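Local coordinates for YdhT protein (Bacillus subtilis, PDB 3CBW) that hydrolyses internal beta-1,4-mannosidic linkages in mannan, galactomannan and glucomannan as a secreted family 26 glycoside hydrolase, at residues Arg40-Ala45 with Ser69-Gly74; Ala59-Ser64 with Glu310-Val315; Ser288-Ala293 with Ser320-Asp325. The protein carries 3 engineered substitutions. One frame throughout, in Å; residues are numbered along the deposited sequence.

Contact 1 (Arg40-Ala45 with Ser69-Gly74); sequences RVLSGA and SPAIYG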
loop_
_atom_site.group_PDB
_atom_site.type_symbol
_atom_site.label_atom_id
_atom_site.label_comp_id
_atom_site.label_asym_id
_atom_site.label_seq_id
_atom_site.Cartn_x
_atom_site.Cartn_y
_atom_site.Cartn_z
ATOM N N ARG A 40 7.893 1.201 17.227
ATOM C CA ARG A 40 6.502 0.786 17.056
ATOM C C ARG A 40 5.838 1.302 15.781
ATOM O O ARG A 40 4.665 1.018 15.540
ATOM C CB ARG A 40 5.672 1.151 18.289
ATOM C CG ARG A 40 5.792 2.587 18.731
ATOM C CD ARG A 40 4.988 2.810 19.994
ATOM N NE ARG A 40 3.565 2.925 19.713
ATOM C CZ ARG A 40 2.638 3.156 20.634
ATOM N NH1 ARG A 40 2.978 3.235 21.917
ATOM N NH2 ARG A 40 1.376 3.314 20.271
ATOM N N VAL A 41 6.589 2.050 14.972
ATOM C CA VAL A 41 6.096 2.544 13.687
ATOM C C VAL A 41 7.170 2.279 12.649
ATOM O O VAL A 41 8.252 2.875 12.714
ATOM C CB VAL A 41 5.779 4.067 13.706
ATOM C CG1 VAL A 41 5.214 4.506 12.360
ATOM C CG2 VAL A 41 4.804 4.422 14.803
ATOM N N LEU A 42 6.896 1.380 11.704
ATOM C CA LEU A 42 7.860 1.128 10.642
ATOM C C LEU A 42 7.971 2.328 9.711
ATOM O O LEU A 42 6.963 2.880 9.282
ATOM C CB LEU A 42 7.481 -0.101 9.818
ATOM C CG LEU A 42 7.993 -1.450 10.320
ATOM C CD1 LEU A 42 7.363 -1.804 11.651
ATOM C CD2 LEU A 42 7.702 -2.536 9.308
ATOM N N SER A 43 9.195 2.715 9.382
ATOM C CA SER A 43 9.417 3.674 8.307
ATOM C C SER A 43 9.222 2.998 6.953
ATOM O O SER A 43 9.281 1.770 6.831
ATOM C CB SER A 43 10.816 4.259 8.424
ATOM O OG SER A 43 11.764 3.210 8.355
ATOM N N GLY A 44 9.002 3.811 5.934
ATOM C CA GLY A 44 8.735 3.290 4.609
ATOM C C GLY A 44 8.970 4.344 3.574
ATOM O O GLY A 44 8.805 5.545 3.824
ATOM N N ALA A 45 9.335 3.878 2.387
ATOM C CA ALA A 45 9.511 4.759 1.243
ATOM C C ALA A 45 9.112 4.064 -0.039
ATOM O O ALA A 45 9.339 2.872 -0.200
ATOM C CB ALA A 45 10.949 5.201 1.132
ATOM N N SER A 69 17.799 3.181 6.969
ATOM C CA SER A 69 17.029 2.853 5.767
ATOM C C SER A 69 15.569 2.579 6.125
ATOM O O SER A 69 15.292 2.089 7.218
ATOM C CB SER A 69 17.607 1.626 5.065
ATOM O OG SER A 69 18.948 1.846 4.676
ATOM N N PRO A 70 14.633 2.860 5.193
ATOM C CA PRO A 70 13.226 2.582 5.501
ATOM C C PRO A 70 12.984 1.096 5.746
ATOM O O PRO A 70 13.545 0.241 5.043
ATOM C CB PRO A 70 12.480 3.046 4.242
ATOM C CG PRO A 70 13.517 3.107 3.153
ATOM C CD PRO A 70 14.811 3.445 3.850
ATOM N N ALA A 71 12.176 0.774 6.751
ATOM C CA ALA A 71 11.809 -0.620 6.986
ATOM C C ALA A 71 11.034 -1.223 5.811
ATOM O O ALA A 71 11.250 -2.387 5.451
ATOM C CB ALA A 71 11.035 -0.770 8.285
ATOM N N ILE A 72 10.136 -0.435 5.218
ATOM C CA ILE A 72 9.316 -0.873 4.103
ATOM C C ILE A 72 9.762 -0.182 2.819
ATOM O O ILE A 72 10.031 1.026 2.813
ATOM C CB ILE A 72 7.838 -0.548 4.382
ATOM C CG1 ILE A 72 7.361 -1.350 5.596
ATOM C CG2 ILE A 72 6.964 -0.827 3.141
ATOM C CD1 ILE A 72 6.061 -0.852 6.175
ATOM N N TYR A 73 9.874 -0.956 1.736
ATOM C CA TYR A 73 10.231 -0.377 0.442
ATOM C C TYR A 73 9.174 -0.758 -0.571
ATOM O O TYR A 73 8.824 -1.934 -0.705
ATOM C CB TYR A 73 11.615 -0.817 -0.006
ATOM C CG TYR A 73 12.304 0.187 -0.899
ATOM C CD1 TYR A 73 12.530 1.491 -0.470
ATOM C CD2 TYR A 73 12.777 -0.175 -2.163
ATOM C CE1 TYR A 73 13.182 2.420 -1.284
ATOM C CE2 TYR A 73 13.441 0.754 -2.982
ATOM C CZ TYR A 73 13.649 2.037 -2.525
ATOM O OH TYR A 73 14.320 2.966 -3.299
ATOM N N GLY A 74 8.652 0.254 -1.265
ATOM C CA GLY A 74 7.547 0.048 -2.173
ATOM C C GLY A 74 7.926 0.027 -3.635
ATOM O O GLY A 74 8.834 0.749 -4.067
#

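Contact 2 (Ala59-Ser64 with Glu310-Val315); sequences ADRIRS and EWSAAV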
loop_
_atom_site.group_PDB
_atom_site.type_symbol
_atom_site.label_atom_id
_atom_site.label_comp_id
_atom_site.label_asym_id
_atom_site.label_seq_id
_atom_site.Cartn_x
_atom_site.Cartn_y
_atom_site.Cartn_z
ATOM N N ALA A 59 15.951 4.550 -1.227
ATOM C CA ALA A 59 16.476 3.974 0.014
ATOM C C ALA A 59 17.877 4.492 0.322
ATOM O O ALA A 59 18.183 4.827 1.460
ATOM C CB ALA A 59 16.482 2.457 -0.060
ATOM N N ASP A 60 18.717 4.572 -0.710
ATOM C CA ASP A 60 20.104 4.982 -0.521
ATOM C C ASP A 60 20.228 6.456 -0.111
ATOM O O ASP A 60 21.071 6.790 0.726
ATOM C CB ASP A 60 20.940 4.659 -1.769
ATOM C CG ASP A 60 21.107 3.154 -2.000
ATOM O OD1 ASP A 60 20.939 2.371 -1.038
ATOM O OD2 ASP A 60 21.423 2.748 -3.139
ATOM N N ARG A 61 19.368 7.313 -0.672
ATOM C CA ARG A 61 19.311 8.746 -0.322
ATOM C C ARG A 61 18.864 8.951 1.115
ATOM O O ARG A 61 19.367 9.831 1.802
ATOM C CB ARG A 61 18.345 9.518 -1.231
ATOM C CG ARG A 61 18.892 9.966 -2.567
ATOM C CD ARG A 61 18.077 11.139 -3.139
ATOM N NE ARG A 61 16.630 11.034 -2.908
ATOM C CZ ARG A 61 15.734 11.929 -3.326
ATOM N NH1 ARG A 61 16.119 13.001 -4.009
ATOM N NH2 ARG A 61 14.444 11.751 -3.073
ATOM N N ILE A 62 17.892 8.153 1.561
ATOM C CA ILE A 62 17.436 8.230 2.944
ATOM C C ILE A 62 18.564 7.817 3.893
ATOM O O ILE A 62 18.796 8.450 4.926
ATOM C CB ILE A 62 16.163 7.373 3.155
ATOM C CG1 ILE A 62 14.995 7.984 2.369
ATOM C CG2 ILE A 62 15.836 7.256 4.635
ATOM C CD1 ILE A 62 13.831 7.058 2.167
ATOM N N ARG A 63 19.287 6.768 3.514
ATOM C CA ARG A 63 20.422 6.322 4.306
ATOM C C ARG A 63 21.561 7.351 4.334
ATOM O O ARG A 63 22.171 7.562 5.377
ATOM C CB ARG A 63 20.909 4.955 3.833
ATOM C CG ARG A 63 21.933 4.332 4.767
ATOM C CD ARG A 63 22.211 2.877 4.428
ATOM N NE ARG A 63 23.399 2.352 5.101
ATOM C CZ ARG A 63 23.449 1.941 6.368
ATOM N NH1 ARG A 63 22.375 1.991 7.152
ATOM N NH2 ARG A 63 24.594 1.479 6.860
ATOM N N SER A 64 21.822 7.988 3.194
ATOM C CA SER A 64 22.839 9.033 3.136
ATOM C C SER A 64 22.445 10.239 3.984
ATOM O O SER A 64 23.310 10.872 4.603
ATOM C CB SER A 64 23.100 9.451 1.694
ATOM O OG SER A 64 23.705 8.390 0.984
ATOM N N GLU A 310 9.897 14.656 -4.925
ATOM C CA GLU A 310 9.776 15.852 -4.074
ATOM C C GLU A 310 9.066 15.606 -2.733
ATOM O O GLU A 310 9.145 16.439 -1.821
ATOM C CB GLU A 310 9.130 17.021 -4.836
ATOM C CG GLU A 310 7.707 16.771 -5.309
ATOM C CD GLU A 310 7.632 16.254 -6.744
ATOM O OE1 GLU A 310 6.641 16.590 -7.429
ATOM O OE2 GLU A 310 8.558 15.532 -7.192
ATOM N N TRP A 311 8.379 14.466 -2.624
ATOM C CA TRP A 311 7.702 14.061 -1.392
ATOM C C TRP A 311 8.632 13.327 -0.425
ATOM O O TRP A 311 8.257 13.050 0.717
ATOM C CB TRP A 311 6.505 13.148 -1.706
ATOM C CG TRP A 311 5.433 13.787 -2.537
ATOM C CD1 TRP A 311 4.424 14.596 -2.101
ATOM C CD2 TRP A 311 5.259 13.656 -3.951
ATOM N NE1 TRP A 311 3.633 14.986 -3.158
ATOM C CE2 TRP A 311 4.129 14.424 -4.307
ATOM C CE3 TRP A 311 5.957 12.970 -4.956
ATOM C CZ2 TRP A 311 3.674 14.522 -5.631
ATOM C CZ3 TRP A 311 5.507 13.074 -6.273
ATOM C CH2 TRP A 311 4.376 13.841 -6.594
ATOM N N SER A 312 9.837 12.991 -0.891
ATOM C CA SER A 312 10.749 12.119 -0.154
ATOM C C SER A 312 11.151 12.667 1.199
ATOM O O SER A 312 11.411 13.862 1.344
ATOM C CB SER A 312 12.016 11.865 -0.973
ATOM O OG SER A 312 13.013 11.203 -0.205
ATOM N N ALA A 313 11.253 11.780 2.184
ATOM C CA ALA A 313 11.812 12.165 3.473
ATOM C C ALA A 313 13.210 12.758 3.295
ATOM O O ALA A 313 13.573 13.698 3.988
ATOM C CB ALA A 313 11.870 10.971 4.403
ATOM N N ALA A 314 13.984 12.222 2.347
ATOM C CA ALA A 314 15.379 12.635 2.191
ATOM C C ALA A 314 15.558 14.116 1.856
ATOM O O ALA A 314 16.566 14.717 2.243
ATOM C CB ALA A 314 16.092 11.770 1.156
ATOM N N VAL A 315 14.586 14.698 1.153
ATOM C CA VAL A 315 14.715 16.080 0.653
ATOM C C VAL A 315 13.814 17.064 1.394
ATOM O O VAL A 315 13.725 18.239 1.032
ATOM C CB VAL A 315 14.460 16.165 -0.873
ATOM C CG1 VAL A 315 15.403 15.228 -1.622
ATOM C CG2 VAL A 315 13.000 15.859 -1.212
#

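Contact 3 (Ser288-Ala293 with Ser320-Asp325); sequences SLFINA and SALYHD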
loop_
_atom_site.group_PDB
_atom_site.type_symbol
_atom_site.label_atom_id
_atom_site.label_comp_id
_atom_site.label_asym_id
_atom_site.label_seq_id
_atom_site.Cartn_x
_atom_site.Cartn_y
_atom_site.Cartn_z
ATOM N N SER A 288 9.324 15.830 10.976
ATOM C CA SER A 288 9.407 15.722 12.439
ATOM C C SER A 288 8.053 15.989 13.094
ATOM O O SER A 288 7.731 15.396 14.125
ATOM C CB SER A 288 10.491 16.638 13.029
ATOM O OG SER A 288 10.118 17.999 12.975
ATOM N N LEU A 289 7.257 16.855 12.471
ATOM C CA LEU A 289 5.908 17.129 12.949
ATOM C C LEU A 289 4.967 15.962 12.684
ATOM O O LEU A 289 4.029 15.732 13.438
ATOM C CB LEU A 289 5.359 18.424 12.338
ATOM C CG LEU A 289 6.142 19.685 12.734
ATOM C CD1 LEU A 289 5.704 20.867 11.890
ATOM C CD2 LEU A 289 6.002 19.977 14.239
ATOM N N PHE A 290 5.215 15.237 11.598
ATOM C CA PHE A 290 4.402 14.055 11.273
ATOM C C PHE A 290 4.579 12.946 12.318
ATOM O O PHE A 290 3.596 12.381 12.804
ATOM C CB PHE A 290 4.749 13.560 9.867
ATOM C CG PHE A 290 4.089 12.262 9.489
ATOM C CD1 PHE A 290 2.696 12.159 9.421
ATOM C CD2 PHE A 290 4.860 11.150 9.156
ATOM C CE1 PHE A 290 2.084 10.955 9.051
ATOM C CE2 PHE A 290 4.258 9.953 8.791
ATOM C CZ PHE A 290 2.871 9.859 8.733
ATOM N N ILE A 291 5.822 12.655 12.691
ATOM C CA ILE A 291 6.030 11.659 13.741
ATOM C C ILE A 291 5.482 12.135 15.091
ATOM O O ILE A 291 4.950 11.335 15.857
ATOM C CB ILE A 291 7.502 11.127 13.836
ATOM C CG1 ILE A 291 7.580 9.877 14.721
ATOM C CG2 ILE A 291 8.463 12.204 14.313
ATOM C CD1 ILE A 291 6.844 8.668 14.192
ATOM N N ASN A 292 5.586 13.431 15.377
ATOM C CA ASN A 292 4.989 13.949 16.591
ATOM C C ASN A 292 3.469 13.791 16.584
ATOM O O ASN A 292 2.877 13.419 17.589
ATOM C CB ASN A 292 5.361 15.408 16.812
ATOM C CG ASN A 292 4.805 15.938 18.111
ATOM O OD1 ASN A 292 3.776 16.611 18.136
ATOM N ND2 ASN A 292 5.450 15.576 19.214
ATOM N N ALA A 293 2.842 14.093 15.449
ATOM C CA ALA A 293 1.395 13.904 15.294
ATOM C C ALA A 293 0.992 12.444 15.478
ATOM O O ALA A 293 -0.033 12.146 16.093
ATOM C CB ALA A 293 0.915 14.437 13.956
ATOM N N SER A 320 15.986 13.477 9.698
ATOM C CA SER A 320 16.770 12.865 10.766
ATOM C C SER A 320 15.914 12.621 11.999
ATOM O O SER A 320 15.973 11.545 12.597
ATOM C CB SER A 320 17.984 13.729 11.116
ATOM O OG SER A 320 18.884 13.785 10.026
ATOM N N ALA A 321 15.109 13.617 12.368
ATOM C CA ALA A 321 14.231 13.492 13.530
ATOM C C ALA A 321 13.198 12.382 13.326
ATOM O O ALA A 321 12.897 11.637 14.261
ATOM C CB ALA A 321 13.556 14.812 13.844
ATOM N N LEU A 322 12.671 12.269 12.104
ATOM C CA LEU A 322 11.742 11.192 11.740
ATOM C C LEU A 322 12.398 9.820 11.897
ATOM O O LEU A 322 11.846 8.921 12.541
ATOM C CB LEU A 322 11.269 11.372 10.293
ATOM C CG LEU A 322 10.386 10.267 9.699
ATOM C CD1 LEU A 322 9.009 10.262 10.378
ATOM C CD2 LEU A 322 10.251 10.469 8.197
ATOM N N TYR A 323 13.585 9.664 11.325
ATOM C CA TYR A 323 14.243 8.369 11.288
ATOM C C TYR A 323 14.893 7.980 12.610
ATOM O O TYR A 323 15.066 6.797 12.887
ATOM C CB TYR A 323 15.197 8.278 10.085
ATOM C CG TYR A 323 14.472 7.778 8.864
ATOM C CD1 TYR A 323 13.729 8.636 8.049
ATOM C CD2 TYR A 323 14.494 6.420 8.552
ATOM C CE1 TYR A 323 13.037 8.144 6.949
ATOM C CE2 TYR A 323 13.808 5.924 7.471
ATOM C CZ TYR A 323 13.079 6.785 6.669
ATOM O OH TYR A 323 12.408 6.263 5.588
ATOM N N HIS A 324 15.215 8.972 13.441
ATOM C CA HIS A 324 15.859 8.699 14.726
ATOM C C HIS A 324 14.910 8.743 15.907
ATOM O O HIS A 324 15.330 8.488 17.035
ATOM C CB HIS A 324 17.051 9.634 14.951
ATOM C CG HIS A 324 18.165 9.402 13.982
ATOM N ND1 HIS A 324 19.132 8.441 14.180
ATOM C CD2 HIS A 324 18.443 9.977 12.789
ATOM C CE1 HIS A 324 19.971 8.450 13.160
ATOM N NE2 HIS A 324 19.580 9.378 12.305
ATOM N N ASP A 325 13.639 9.053 15.663
ATOM C CA ASP A 325 12.662 9.073 16.743
ATOM C C ASP A 325 12.624 7.703 17.411
ATOM O O ASP A 325 12.736 6.680 16.735
ATOM C CB ASP A 325 11.278 9.433 16.220
ATOM C CG ASP A 325 10.327 9.794 17.337
ATOM O OD1 ASP A 325 9.786 8.869 17.976
ATOM O OD2 ASP A 325 10.156 11.009 17.620
#

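Contact 1 (Arg40-Ala45 with Ser69-Gly74)
Two neighbouring parallel strands of the TIM barrel meet where Gly44 and Ala45 of 41-49 run beside Ile72 and Tyr73 of 72-79. Ile72 turns both its backbone N and its O to 41-49: N donates to Ser43 O at 2.9 Å, and O accepts from Ala45 N at 3.0 Å. The next bond, from Gly74 N to Ala45 O, measures 2.9 Å. Between them Gly44 CA comes within 3.2 Å of Ile72 O in a CA-H...O contact. Helix 57-66 links the strands in a beta-alpha-beta crossover, the repeating step of this barrel, and Ala45 and Tyr73 turn their side chains to that helix. Ala45 CB also lies 3.9 Å from Pro70 CG, while the Tyr73 hydroxyl is held beyond the strands by Ser55 O and Ala59 N.

Just ahead of the paired strand residues, a side chain takes over from the backbone. Ser43 OG, set between its own N and carbonyl carbon (chi1 59°), accepts from Ala71 N at 2.9 Å with an N-H...O angle of 158°. The same hydroxyl is hydrogen-bonded to Asn330 OD1, so this buried oxygen joins the residue just before strand 72-79 to Asn330, which follows strand 328-329. Leu42 lies over the methyl of Ala71, its CG 3.7 Å from Ala71 CB, and its side chain crosses that of Ile72 at about a right angle. Tyr303 of strand 301-306 touches both Leu42 and Ile72.

Contact 2 (Ala59-Ser64 with Glu310-Val315)
One face of the Arg61 guanidinium is covered by a methyl of Val315: CG1 stands 3.3 Å from NH1 and 3.7 Å from CZ. Ser312 CB, 3.2 Å from NH2, and Ala314 CB approach the same flat group obliquely. At the start of 310-315, Glu310 CG sits over the centre of one face of the Trp311 indole, while Tyr251 and Trp307 meet this ring edge-to-face. The contact joins helix 57-66, on the outside of the TIM barrel, to the loop that leads from strand 301-306 to helix 319-324. Trp307 and Asn308, just ahead of this loop segment, probably bind substrate, as in related enzymes, and so does Tyr251.

Arg61 reaches the loop along a chain that starts beside its backbone N, with CG anti to the carbonyl carbon (chi1 -83°), and then bends at chi3. Its NH2 is held by a salt bridge to Glu58, one turn earlier in the helix. The other carboxylate oxygen of Glu58 is hydrogen-bonded to Ser312 OG, so Glu58 ties arginine and loop serine together and probably steadies the positive charge beside the apolar Val315 methyl.

Nearer the barrel, the methyl of Ala314 packs on the helix. Its CB lies 4.0 Å from Arg61 CB and 4.1 Å from Ile62 CG1, where the backbones come closest, with Ile62 CA and Ala314 CA 4.9 Å apart. Ile62 and Ala313 both also touch Tyr323 of helix 319-324. The loop is turned at this point by an ST turn, in which Ser312 OG accepts from Ala314 N at 2.9 Å.

Contact 3 (Ser288-Ala293 with Ser320-Asp325)
Ile291 meets segment 320-325 with its CB and both branches: CB is 3.9 Å from Leu322 CD1, CG1 reaches 3.8 Å from Asp325 CG, and CG2 lies 3.9 Å from Asp325 OD2. With CG1 anti to the backbone N (chi1 -167°), both branches come up against the carboxylate, and the two side chains pass at a slant. Helices 287-297 and 319-324 are successive outer helices of the TIM barrel, joined through strand 301-306. Their short segments run in roughly the same direction, 37° apart, with axes 8.5 Å from each other at closest approach.

That spacing suits the small residues at the N-terminal side of the contact. Ser288 CB meets Ala321 CB at 3.7 Å, while Ser288 OG turns to Asp286. Here the backbones approach most closely, Ser288 CA being 5.1 Å from Leu322 CA.

The carboxylate of Asp325 packs against the Ile291 branches while also serving charged and polar partners beyond the two segments. OD1 forms a salt bridge with Lys295 NZ, one turn on from Ile291 in helix 287-297, and also accepts from Trp327 N. Replacing Asp325 by alanine removes the carboxylate, which would probably leave the Lys295 ammonium without its mate and Trp327 N without this acceptor, and open a gap beside Ile291 CG1.

Toward the barrel wall the contact becomes wholly apolar. Leu322 has its CG anti to the backbone N (chi1 175°), which carries CD1 across to helix 287-297. There Phe290, whose ring meets Phe273 edge-to-face, receives the methyl at its own edge, with Leu322 CD1 4.4 Å from Phe290 CD2.

The three contacts lie on the same side of the chain's centre, their own centres 12 to 14 Å apart. Along the chain contact 1 closes before contact 3 opens, whereas contact 2 alternates with both: its helix 57-66 is the crossover between the strands of contact 1, and its loop 310-315 lies between the helices of contact 3. Tyr323 of contact 3 touches both others, at Pro70 and Ser43 and at Ile62 and Ala313, and contacts 1 and 2 also meet directly through Ala45 and Ile62. Contact 2 brings a late loop against an early helix, near the closure of the barrel, where strand 41-49 pairs with 301-306; contact 3 joins two late helices.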